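Local coordinates for first ORF in transposon ISC1904 (Sulfolobus solfataricus, PDB 3ILX), which probably binds DNA and exchanges its strands as a serine-recombinase transposase of the IS607-like kind, this chain being its resolvase-family domain without the preceding part, at residues L7-V11 and Q23-E28; I59-S65 and V86-C92; R66-P72 and C92-N98. One frame throughout, in Å; residues are numbered along the deposited sequence.

In the fold
All three contacts belong to the resolvase-type domain and its four-stranded parallel sheet, whose order is 36-41, 4-11, 64-69, 93-96. Interaction 1 comes first along the chain and lays helix 19-30 on strand 4-11. Interactions 2 and 3 follow with alternating segments: interaction 2 joins the ends of helices 50-60 and 80-89, interaction 3 pairs strands 64-69 and 93-96, and Cys92 serves both. Centres of interactions 1 and 3 lie about 10 Å apart, joined by a probable hydrogen bond from Tyr8 N to Ile68 O, 2.8 Å; the centre of interaction 2 is about 13 Å from that of interaction 3 and about 20 Å from that of interaction 1. Sheet, helical layers and subunit interface are thus tied together.

Interaction 1 (L7-V11 and Q23-E28); sequences LYARV and QVKYLE
Gln23 reaches from helix 19-30 to the backbone of strand 4-11 and grips Arg10 at both its N and its O. The side chain leaves the helix with CG anti to the backbone N (chi1 -172°) and stays extended, which carries the amide across to the strand. Its CG passes the methyl of Ala9 at 4.1 Å from CB. At the tip OE1 takes the N-H of Arg10, 2.9 Å from Arg10 N, the donor standing above the carbonyl plane. NE2 gives a hydrogen to Arg10 O at 3.0 Å, with that oxygen close to the plane of the amide, while Val11 CG1 lies alongside NE2. A water donates to Gln23 OE1 and Tyr8 O, adding a second bond to the amide oxygen.

Further along the helix the contact turns apolar. Val24 CG2 meets Ala9 CB at 3.8 Å, and Leu27 CD1 fits between Ala9 CB and Leu7 CB, 4.0 Å from each. Leu7 CD1 ends against Glu28 CG at 3.6 Å, the two side chains crossing nearly at right angles. The Arg10 side chain starts away from the helix, and its NH2 makes a salt bridge with Glu107.

Helix 19-30 is the crossover of the beta-alpha-beta unit joining strands 4-11 and 36-41. The paired amide bonds fix the rotation of the Gln23 amide and satisfy backbone polar atoms of a buried strand, beside a mainly apolar seam.

Interaction 2 (I59-S65 and V86-C92); sequences ILNNEVS and VCKAHNC
His90 lies with one ring face over Leu60, whose CA stands 3.9 Å from the ring centroid, almost on the normal, in a CH-pi contact. Its ND1 donates a nearly straight bond (165°) to Asn62 OD1 at 2.8 Å; the oxygen is close to the ring plane, although the donor sits above the plane of the Asn62 carbonyl. Asn62, with positive phi, is the C-prime residue of the Schellman motif that ends helix 50-60, so the ring is held at the helix terminus.

Beneath this the packing is close and apolar. Leu60 CD2 meets Val86 CG1 at 3.7 Å, Ile59 CD1 rests on Cys87 SG at 3.9 Å, and Cys92 SG is wedged against Val64 CG1 at 3.7 Å. Cys92 turns its SG anti to the backbone N (chi1 -170°), which brings the sulfur to that valine.

The outer side is looser: exposed Asn62 also takes a water at OD1, whose link on to Asn91 is doubtful.

His90 NE2 is hydrogen-bonded to NE2 of His90 in the second subunit, tying the helix end to the dimer interface; with ND1 giving its hydrogen to Asn62, the ring that donates through NE2 would probably be doubly protonated.

Interaction 3 (R66-P72 and C92-N98); sequences RVITAYP and CEIVVLN
Pro72 lays its ring across Val96 at about a right angle, CG 3.8 Å from Val96 CG1, while its CD approaches Asn98 O. The same valine methyl touches Thr69 CG2 on the other strand, also at 3.8 Å. Thr69 places OG1 anti to the backbone N (chi1 -164°), directing the hydroxyl to Tyr8 O on strand 4-11 and leaving CG2 for Val96. With an alanine in place of Pro72, CG and CD are gone, which is likely to open a gap beside Val96 CG1 and leave the backbone freer to turn.

Between the strands runs a parallel ladder: Val67 N to Glu93 O, Val95 N to Val67 O at 2.7 Å, Thr69 N to Val95 O and Leu97 N to Thr69 O. Beyond the strand ends Asn98 N bonds to Ala70 O at 2.9 Å.

On the face carrying Ile68 and Val95, Ile68 CG1 runs alongside Val95 CB, and CG2 meets Leu97 CD2 at 3.7 Å; Leu97 also packs against helix 19-30. At the exposed start, Arg66 NE and Glu93 OE1 make a 2.8 Å salt bridge whose hydrogen bond is weak and bent (126°), the guanidinium and carboxylate planes nearly perpendicular.

Strand 93-96, outermost in the sheet within this chain, follows 64-69 through helix 80-89 in a beta-alpha-beta crossover. The pairing rests on the backbone ladder and branched apolar side chains, the surface ion pair probably adding mainly charge attraction.

Interaction 1 (L7-V11 and Q23-E28)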
loop_
_atom_site.group_PDB
_atom_site.type_symbol
_atom_site.label_atom_id
_atom_site.label_comp_id
_atom_site.label_asym_id
_atom_site.label_seq_id
_atom_site.Cartn_x
_atom_site.Cartn_y
_atom_site.Cartn_z
ATOM N N LEU A 7 0.518 -0.988 -21.497
ATOM C CA LEU A 7 1.474 -1.893 -20.872
ATOM C C LEU A 7 2.260 -1.132 -19.806
ATOM O O LEU A 7 2.751 -0.033 -20.044
ATOM C CB LEU A 7 2.416 -2.480 -21.912
ATOM C CG LEU A 7 1.740 -3.021 -23.168
ATOM C CD1 LEU A 7 2.768 -3.559 -24.127
ATOM C CD2 LEU A 7 0.722 -4.097 -22.819
ATOM N N TYR A 8 2.351 -1.711 -18.617
ATOM C CA TYR A 8 3.112 -1.063 -17.572
ATOM C C TYR A 8 4.284 -1.957 -17.179
ATOM O O TYR A 8 4.100 -3.116 -16.823
ATOM C CB TYR A 8 2.256 -0.733 -16.353
ATOM C CG TYR A 8 3.118 -0.031 -15.321
ATOM C CD1 TYR A 8 3.337 1.330 -15.400
ATOM C CD2 TYR A 8 3.784 -0.751 -14.322
ATOM C CE1 TYR A 8 4.151 1.982 -14.500
ATOM C CE2 TYR A 8 4.606 -0.092 -13.389
ATOM C CZ TYR A 8 4.789 1.261 -13.489
ATOM O OH TYR A 8 5.606 1.928 -12.563
ATOM N N ALA A 9 5.496 -1.420 -17.235
ATOM C CA ALA A 9 6.659 -2.225 -16.883
ATOM C C ALA A 9 7.526 -1.464 -15.891
ATOM O O ALA A 9 7.620 -0.255 -15.970
ATOM C CB ALA A 9 7.472 -2.580 -18.125
ATOM N N ARG A 10 8.183 -2.185 -14.990
ATOM C CA ARG A 10 8.974 -1.563 -13.934
ATOM C C ARG A 10 10.104 -2.490 -13.486
ATOM O O ARG A 10 9.899 -3.693 -13.325
ATOM C CB ARG A 10 8.067 -1.237 -12.705
ATOM C CG ARG A 10 8.739 -0.325 -11.609
ATOM C CD ARG A 10 8.097 -0.433 -10.200
ATOM N NE ARG A 10 7.833 -1.834 -9.771
ATOM C CZ ARG A 10 8.704 -2.583 -9.109
ATOM N NH1 ARG A 10 9.929 -2.111 -8.813
ATOM N NH2 ARG A 10 8.376 -3.832 -8.794
ATOM N N VAL A 11 11.282 -1.919 -13.274
ATOM C CA VAL A 11 12.362 -2.582 -12.557
ATOM C C VAL A 11 12.878 -1.636 -11.461
ATOM O O VAL A 11 12.814 -0.401 -11.597
ATOM C CB VAL A 11 13.537 -3.022 -13.510
ATOM C CG1 VAL A 11 13.055 -4.048 -14.567
ATOM C CG2 VAL A 11 14.183 -1.820 -14.191
ATOM N N GLN A 23 11.495 -6.833 -20.272
ATOM C CA GLN A 23 10.152 -6.921 -19.695
ATOM C C GLN A 23 9.131 -6.327 -20.679
ATOM O O GLN A 23 8.044 -6.878 -20.901
ATOM C CB GLN A 23 10.102 -6.187 -18.334
ATOM C CG GLN A 23 8.830 -6.361 -17.527
ATOM C CD GLN A 23 8.901 -5.625 -16.171
ATOM O OE1 GLN A 23 7.955 -4.941 -15.788
ATOM N NE2 GLN A 23 10.033 -5.743 -15.474
ATOM N N VAL A 24 9.482 -5.181 -21.243
ATOM C CA VAL A 24 8.635 -4.546 -22.232
ATOM C C VAL A 24 8.385 -5.498 -23.422
ATOM O O VAL A 24 7.246 -5.707 -23.861
ATOM C CB VAL A 24 9.257 -3.218 -22.669
ATOM C CG1 VAL A 24 8.583 -2.676 -23.922
ATOM C CG2 VAL A 24 9.180 -2.208 -21.498
ATOM N N LYS A 25 9.456 -6.104 -23.907
ATOM C CA LYS A 25 9.392 -6.989 -25.048
ATOM C C LYS A 25 8.536 -8.192 -24.726
ATOM O O LYS A 25 7.760 -8.653 -25.568
ATOM C CB LYS A 25 10.805 -7.418 -25.422
ATOM C CG LYS A 25 10.949 -8.005 -26.816
ATOM C CD LYS A 25 12.428 -8.120 -27.223
ATOM C CE LYS A 25 13.216 -8.989 -26.239
ATOM N NZ LYS A 25 13.077 -10.444 -26.588
ATOM N N TYR A 26 8.649 -8.693 -23.499
ATOM C CA TYR A 26 7.828 -9.831 -23.119
ATOM C C TYR A 26 6.338 -9.458 -23.166
ATOM O O TYR A 26 5.512 -10.214 -23.696
ATOM C CB TYR A 26 8.226 -10.362 -21.744
ATOM C CG TYR A 26 7.191 -11.300 -21.147
ATOM C CD1 TYR A 26 6.881 -12.528 -21.759
ATOM C CD2 TYR A 26 6.513 -10.950 -19.991
ATOM C CE1 TYR A 26 5.910 -13.379 -21.209
ATOM C CE2 TYR A 26 5.558 -11.800 -19.432
ATOM C CZ TYR A 26 5.265 -13.001 -20.041
ATOM O OH TYR A 26 4.308 -13.806 -19.462
ATOM N N LEU A 27 6.031 -8.268 -22.640
ATOM C CA LEU A 27 4.672 -7.737 -22.595
ATOM C C LEU A 27 4.094 -7.606 -23.987
ATOM O O LEU A 27 2.961 -8.030 -24.249
ATOM C CB LEU A 27 4.639 -6.369 -21.881
ATOM C CG LEU A 27 4.829 -6.379 -20.360
ATOM C CD1 LEU A 27 4.741 -4.969 -19.823
ATOM C CD2 LEU A 27 3.784 -7.251 -19.654
ATOM N N GLU A 28 4.891 -7.035 -24.882
ATOM C CA GLU A 28 4.478 -6.829 -26.253
ATOM C C GLU A 28 4.216 -8.132 -27.008
ATOM O O GLU A 28 3.303 -8.185 -27.833
ATOM C CB GLU A 28 5.473 -5.904 -26.979
ATOM C CG GLU A 28 5.428 -4.509 -26.347
ATOM C CD GLU A 28 6.484 -3.544 -26.842
ATOM O OE1 GLU A 28 7.415 -3.969 -27.568
ATOM O OE2 GLU A 28 6.382 -2.345 -26.475
HETATM O O HOH W 1 5.373 -5.617 -16.372
#

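Interaction 2 (I59-S65 and V86-C92)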
loop_
_atom_site.group_PDB
_atom_site.type_symbol
_atom_site.label_atom_id
_atom_site.label_comp_id
_atom_site.label_asym_id
_atom_site.label_seq_id
_atom_site.Cartn_x
_atom_site.Cartn_y
_atom_site.Cartn_z
ATOM N N ILE A 59 -6.284 6.439 -15.393
ATOM C CA ILE A 59 -7.377 5.521 -15.031
ATOM C C ILE A 59 -8.513 6.320 -14.404
ATOM O O ILE A 59 -9.675 6.191 -14.797
ATOM C CB ILE A 59 -6.903 4.429 -14.044
ATOM C CG1 ILE A 59 -5.901 3.495 -14.720
ATOM C CG2 ILE A 59 -8.099 3.613 -13.475
ATOM C CD1 ILE A 59 -5.078 2.626 -13.739
ATOM N N LEU A 60 -8.151 7.158 -13.432
ATOM C CA LEU A 60 -9.078 8.005 -12.699
ATOM C C LEU A 60 -9.794 9.015 -13.592
ATOM O O LEU A 60 -10.918 9.434 -13.274
ATOM C CB LEU A 60 -8.347 8.743 -11.574
ATOM C CG LEU A 60 -7.945 7.925 -10.340
ATOM C CD1 LEU A 60 -6.890 8.679 -9.479
ATOM C CD2 LEU A 60 -9.178 7.542 -9.513
ATOM N N ASN A 61 -9.143 9.401 -14.692
ATOM C CA ASN A 61 -9.740 10.279 -15.694
ATOM C C ASN A 61 -10.471 9.512 -16.813
ATOM O O ASN A 61 -10.796 10.080 -17.849
ATOM C CB ASN A 61 -8.701 11.233 -16.279
ATOM C CG ASN A 61 -9.347 12.456 -16.984
ATOM O OD1 ASN A 61 -10.458 12.887 -16.646
ATOM N ND2 ASN A 61 -8.657 12.998 -17.972
ATOM N N ASN A 62 -10.713 8.226 -16.595
ATOM C CA ASN A 62 -11.457 7.402 -17.537
ATOM C C ASN A 62 -10.806 7.304 -18.908
ATOM O O ASN A 62 -11.499 7.284 -19.905
ATOM C CB ASN A 62 -12.907 7.912 -17.689
ATOM C CG ASN A 62 -13.658 7.908 -16.371
ATOM O OD1 ASN A 62 -13.663 6.903 -15.664
ATOM N ND2 ASN A 62 -14.250 9.040 -16.015
ATOM N N GLU A 63 -9.484 7.248 -18.959
ATOM C CA GLU A 63 -8.785 7.167 -20.248
ATOM C C GLU A 63 -8.394 5.726 -20.621
ATOM O O GLU A 63 -7.911 5.467 -21.715
ATOM C CB GLU A 63 -7.531 8.039 -20.238
ATOM C CG GLU A 63 -7.824 9.510 -20.158
ATOM C CD GLU A 63 -6.589 10.351 -19.906
ATOM O OE1 GLU A 63 -5.609 10.262 -20.673
ATOM O OE2 GLU A 63 -6.609 11.131 -18.938
ATOM N N VAL A 64 -8.615 4.802 -19.695
ATOM C CA VAL A 64 -7.959 3.493 -19.748
ATOM C C VAL A 64 -8.977 2.363 -19.752
ATOM O O VAL A 64 -9.870 2.297 -18.905
ATOM C CB VAL A 64 -6.937 3.298 -18.592
ATOM C CG1 VAL A 64 -6.009 2.122 -18.878
ATOM C CG2 VAL A 64 -6.082 4.554 -18.389
ATOM N N SER A 65 -8.828 1.480 -20.727
ATOM C CA SER A 65 -9.653 0.295 -20.802
ATOM C C SER A 65 -8.971 -0.866 -20.089
ATOM O O SER A 65 -9.623 -1.680 -19.420
ATOM C CB SER A 65 -9.881 -0.070 -22.261
ATOM O OG SER A 65 -10.347 -1.406 -22.380
ATOM N N VAL A 86 -10.165 0.767 -7.697
ATOM C CA VAL A 86 -10.127 1.969 -8.525
ATOM C C VAL A 86 -10.454 1.644 -9.975
ATOM O O VAL A 86 -11.291 2.294 -10.604
ATOM C CB VAL A 86 -8.741 2.662 -8.426
ATOM C CG1 VAL A 86 -8.660 3.847 -9.413
ATOM C CG2 VAL A 86 -8.521 3.161 -6.987
ATOM N N CYS A 87 -9.796 0.613 -10.503
ATOM C CA CYS A 87 -10.024 0.216 -11.897
ATOM C C CYS A 87 -11.461 -0.219 -12.140
ATOM O O CYS A 87 -12.059 0.122 -13.172
ATOM C CB CYS A 87 -9.057 -0.897 -12.272
ATOM S SG CYS A 87 -7.407 -0.254 -12.449
ATOM N N LYS A 88 -12.019 -0.966 -11.187
ATOM C CA LYS A 88 -13.383 -1.473 -11.312
ATOM C C LYS A 88 -14.345 -0.284 -11.450
ATOM O O LYS A 88 -15.181 -0.250 -12.347
ATOM C CB LYS A 88 -13.729 -2.389 -10.136
ATOM C CG LYS A 88 -15.131 -3.024 -10.193
ATOM C CD LYS A 88 -15.304 -4.145 -9.129
ATOM C CE LYS A 88 -15.248 -3.594 -7.698
ATOM N NZ LYS A 88 -14.956 -4.638 -6.646
ATOM N N ALA A 89 -14.198 0.721 -10.601
ATOM C CA ALA A 89 -15.049 1.906 -10.681
ATOM C C ALA A 89 -14.803 2.736 -11.953
ATOM O O ALA A 89 -15.639 3.547 -12.324
ATOM C CB ALA A 89 -14.863 2.786 -9.423
ATOM N N HIS A 90 -13.661 2.551 -12.608
ATOM C CA HIS A 90 -13.345 3.361 -13.799
ATOM C C HIS A 90 -13.245 2.578 -15.101
ATOM O O HIS A 90 -12.504 2.971 -16.020
ATOM C CB HIS A 90 -12.073 4.164 -13.573
ATOM C CG HIS A 90 -12.270 5.319 -12.661
ATOM N ND1 HIS A 90 -12.709 6.544 -13.109
ATOM C CD2 HIS A 90 -12.125 5.432 -11.322
ATOM C CE1 HIS A 90 -12.809 7.371 -12.086
ATOM N NE2 HIS A 90 -12.459 6.722 -10.989
ATOM N N ASN A 91 -13.985 1.467 -15.153
ATOM C CA ASN A 91 -14.178 0.682 -16.364
ATOM C C ASN A 91 -12.865 0.196 -16.937
ATOM O O ASN A 91 -12.684 0.077 -18.147
ATOM C CB ASN A 91 -15.015 1.471 -17.385
ATOM C CG ASN A 91 -16.371 1.848 -16.833
ATOM O OD1 ASN A 91 -17.058 1.012 -16.240
ATOM N ND2 ASN A 91 -16.753 3.118 -16.984
ATOM N N CYS A 92 -11.977 -0.138 -16.013
ATOM C CA CYS A 92 -10.636 -0.532 -16.324
ATOM C C CYS A 92 -10.354 -1.884 -15.660
ATOM O O CYS A 92 -10.798 -2.153 -14.548
ATOM C CB CYS A 92 -9.682 0.542 -15.768
ATOM S SG CYS A 92 -8.016 0.327 -16.322
HETATM O O HOH W 2 -14.942 4.893 -17.090
#

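Interaction 3 (R66-P72 and C92-N98)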
loop_
_atom_site.group_PDB
_atom_site.type_symbol
_atom_site.label_atom_id
_atom_site.label_comp_id
_atom_site.label_asym_id
_atom_site.label_seq_id
_atom_site.Cartn_x
_atom_site.Cartn_y
_atom_site.Cartn_z
ATOM N N ARG A 66 -7.655 -0.953 -20.241
ATOM C CA ARG A 66 -6.932 -2.124 -19.759
ATOM C C ARG A 66 -5.446 -1.811 -19.470
ATOM O O ARG A 66 -4.798 -1.103 -20.247
ATOM C CB ARG A 66 -7.076 -3.232 -20.812
ATOM C CG ARG A 66 -6.669 -4.564 -20.341
ATOM C CD ARG A 66 -6.984 -5.605 -21.401
ATOM N NE ARG A 66 -8.385 -6.013 -21.457
ATOM C CZ ARG A 66 -8.846 -6.943 -22.297
ATOM N NH1 ARG A 66 -8.018 -7.542 -23.151
ATOM N NH2 ARG A 66 -10.130 -7.279 -22.299
ATOM N N VAL A 67 -4.928 -2.299 -18.348
ATOM C CA VAL A 67 -3.493 -2.194 -18.051
ATOM C C VAL A 67 -2.949 -3.617 -17.979
ATOM O O VAL A 67 -3.492 -4.431 -17.225
ATOM C CB VAL A 67 -3.213 -1.585 -16.671
ATOM C CG1 VAL A 67 -1.686 -1.425 -16.453
ATOM C CG2 VAL A 67 -3.983 -0.263 -16.477
ATOM N N ILE A 68 -1.890 -3.897 -18.731
ATOM C CA ILE A 68 -1.232 -5.205 -18.701
ATOM C C ILE A 68 0.161 -5.070 -18.055
ATOM O O ILE A 68 0.928 -4.157 -18.357
ATOM C CB ILE A 68 -1.163 -5.868 -20.085
ATOM C CG1 ILE A 68 -2.582 -6.013 -20.691
ATOM C CG2 ILE A 68 -0.480 -7.258 -19.994
ATOM C CD1 ILE A 68 -2.951 -4.964 -21.646
ATOM N N THR A 69 0.431 -5.952 -17.100
ATOM C CA THR A 69 1.702 -5.929 -16.397
ATOM C C THR A 69 2.133 -7.382 -16.224
ATOM O O THR A 69 1.295 -8.310 -16.371
ATOM C CB THR A 69 1.599 -5.026 -15.093
ATOM O OG1 THR A 69 2.906 -4.708 -14.609
ATOM C CG2 THR A 69 0.766 -5.681 -14.020
ATOM N N ALA A 70 3.435 -7.607 -16.012
ATOM C CA ALA A 70 3.964 -8.982 -15.929
ATOM C C ALA A 70 3.439 -9.797 -14.728
ATOM O O ALA A 70 3.133 -11.000 -14.838
ATOM C CB ALA A 70 5.499 -8.960 -15.952
ATOM N N TYR A 71 3.370 -9.134 -13.577
ATOM C CA TYR A 71 2.787 -9.683 -12.356
ATOM C C TYR A 71 2.423 -8.533 -11.397
ATOM O O TYR A 71 2.831 -7.365 -11.626
ATOM C CB TYR A 71 3.700 -10.758 -11.714
ATOM C CG TYR A 71 5.181 -10.435 -11.781
ATOM C CD1 TYR A 71 5.783 -9.679 -10.768
ATOM C CD2 TYR A 71 5.982 -10.877 -12.850
ATOM C CE1 TYR A 71 7.140 -9.384 -10.799
ATOM C CE2 TYR A 71 7.348 -10.553 -12.900
ATOM C CZ TYR A 71 7.908 -9.793 -11.866
ATOM O OH TYR A 71 9.254 -9.448 -11.846
ATOM N N PRO A 72 1.639 -8.842 -10.337
ATOM C CA PRO A 72 1.047 -7.744 -9.554
ATOM C C PRO A 72 2.070 -6.754 -8.937
ATOM O O PRO A 72 1.832 -5.520 -8.976
ATOM C CB PRO A 72 0.225 -8.479 -8.467
ATOM C CG PRO A 72 -0.148 -9.853 -9.164
ATOM C CD PRO A 72 1.129 -10.174 -9.926
ATOM N N CYS A 92 -11.977 -0.138 -16.013
ATOM C CA CYS A 92 -10.636 -0.532 -16.324
ATOM C C CYS A 92 -10.354 -1.884 -15.660
ATOM O O CYS A 92 -10.798 -2.153 -14.548
ATOM C CB CYS A 92 -9.682 0.542 -15.768
ATOM S SG CYS A 92 -8.016 0.327 -16.322
ATOM N N GLU A 93 -9.586 -2.713 -16.345
ATOM C CA GLU A 93 -9.210 -4.034 -15.860
ATOM C C GLU A 93 -7.692 -4.083 -15.828
ATOM O O GLU A 93 -7.047 -3.615 -16.742
ATOM C CB GLU A 93 -9.785 -5.054 -16.835
ATOM C CG GLU A 93 -9.011 -6.298 -17.071
ATOM C CD GLU A 93 -9.626 -7.111 -18.199
ATOM O OE1 GLU A 93 -10.053 -6.507 -19.240
ATOM O OE2 GLU A 93 -9.698 -8.358 -18.043
ATOM N N ILE A 94 -7.119 -4.568 -14.738
ATOM C CA ILE A 94 -5.682 -4.797 -14.672
ATOM C C ILE A 94 -5.521 -6.253 -15.033
ATOM O O ILE A 94 -6.173 -7.087 -14.432
ATOM C CB ILE A 94 -5.117 -4.604 -13.276
ATOM C CG1 ILE A 94 -5.139 -3.134 -12.866
ATOM C CG2 ILE A 94 -3.674 -5.083 -13.189
ATOM C CD1 ILE A 94 -5.401 -3.019 -11.351
ATOM N N VAL A 95 -4.662 -6.533 -16.009
ATOM C CA VAL A 95 -4.281 -7.895 -16.389
ATOM C C VAL A 95 -2.840 -8.134 -15.964
ATOM O O VAL A 95 -1.946 -7.316 -16.252
ATOM C CB VAL A 95 -4.406 -8.152 -17.911
ATOM C CG1 VAL A 95 -4.055 -9.664 -18.270
ATOM C CG2 VAL A 95 -5.791 -7.810 -18.365
ATOM N N VAL A 96 -2.627 -9.224 -15.239
ATOM C CA VAL A 96 -1.294 -9.639 -14.833
ATOM C C VAL A 96 -1.041 -10.914 -15.615
ATOM O O VAL A 96 -1.918 -11.795 -15.675
ATOM C CB VAL A 96 -1.151 -9.804 -13.268
ATOM C CG1 VAL A 96 -1.297 -8.454 -12.539
ATOM C CG2 VAL A 96 -2.188 -10.757 -12.690
ATOM N N LEU A 97 0.103 -11.007 -16.285
ATOM C CA LEU A 97 0.367 -12.177 -17.132
ATOM C C LEU A 97 0.667 -13.388 -16.271
ATOM O O LEU A 97 0.502 -14.529 -16.692
ATOM C CB LEU A 97 1.539 -11.935 -18.087
ATOM C CG LEU A 97 1.384 -10.797 -19.092
ATOM C CD1 LEU A 97 2.616 -10.778 -19.983
ATOM C CD2 LEU A 97 0.109 -10.936 -19.901
ATOM N N ASN A 98 1.137 -13.130 -15.065
ATOM C CA ASN A 98 1.242 -14.183 -14.100
ATOM C C ASN A 98 0.687 -13.694 -12.750
ATOM O O ASN A 98 0.962 -12.557 -12.330
ATOM C CB ASN A 98 2.694 -14.660 -13.993
ATOM C CG ASN A 98 2.794 -16.061 -13.407
ATOM O OD1 ASN A 98 2.404 -16.307 -12.250
ATOM N ND2 ASN A 98 3.291 -16.995 -14.210
#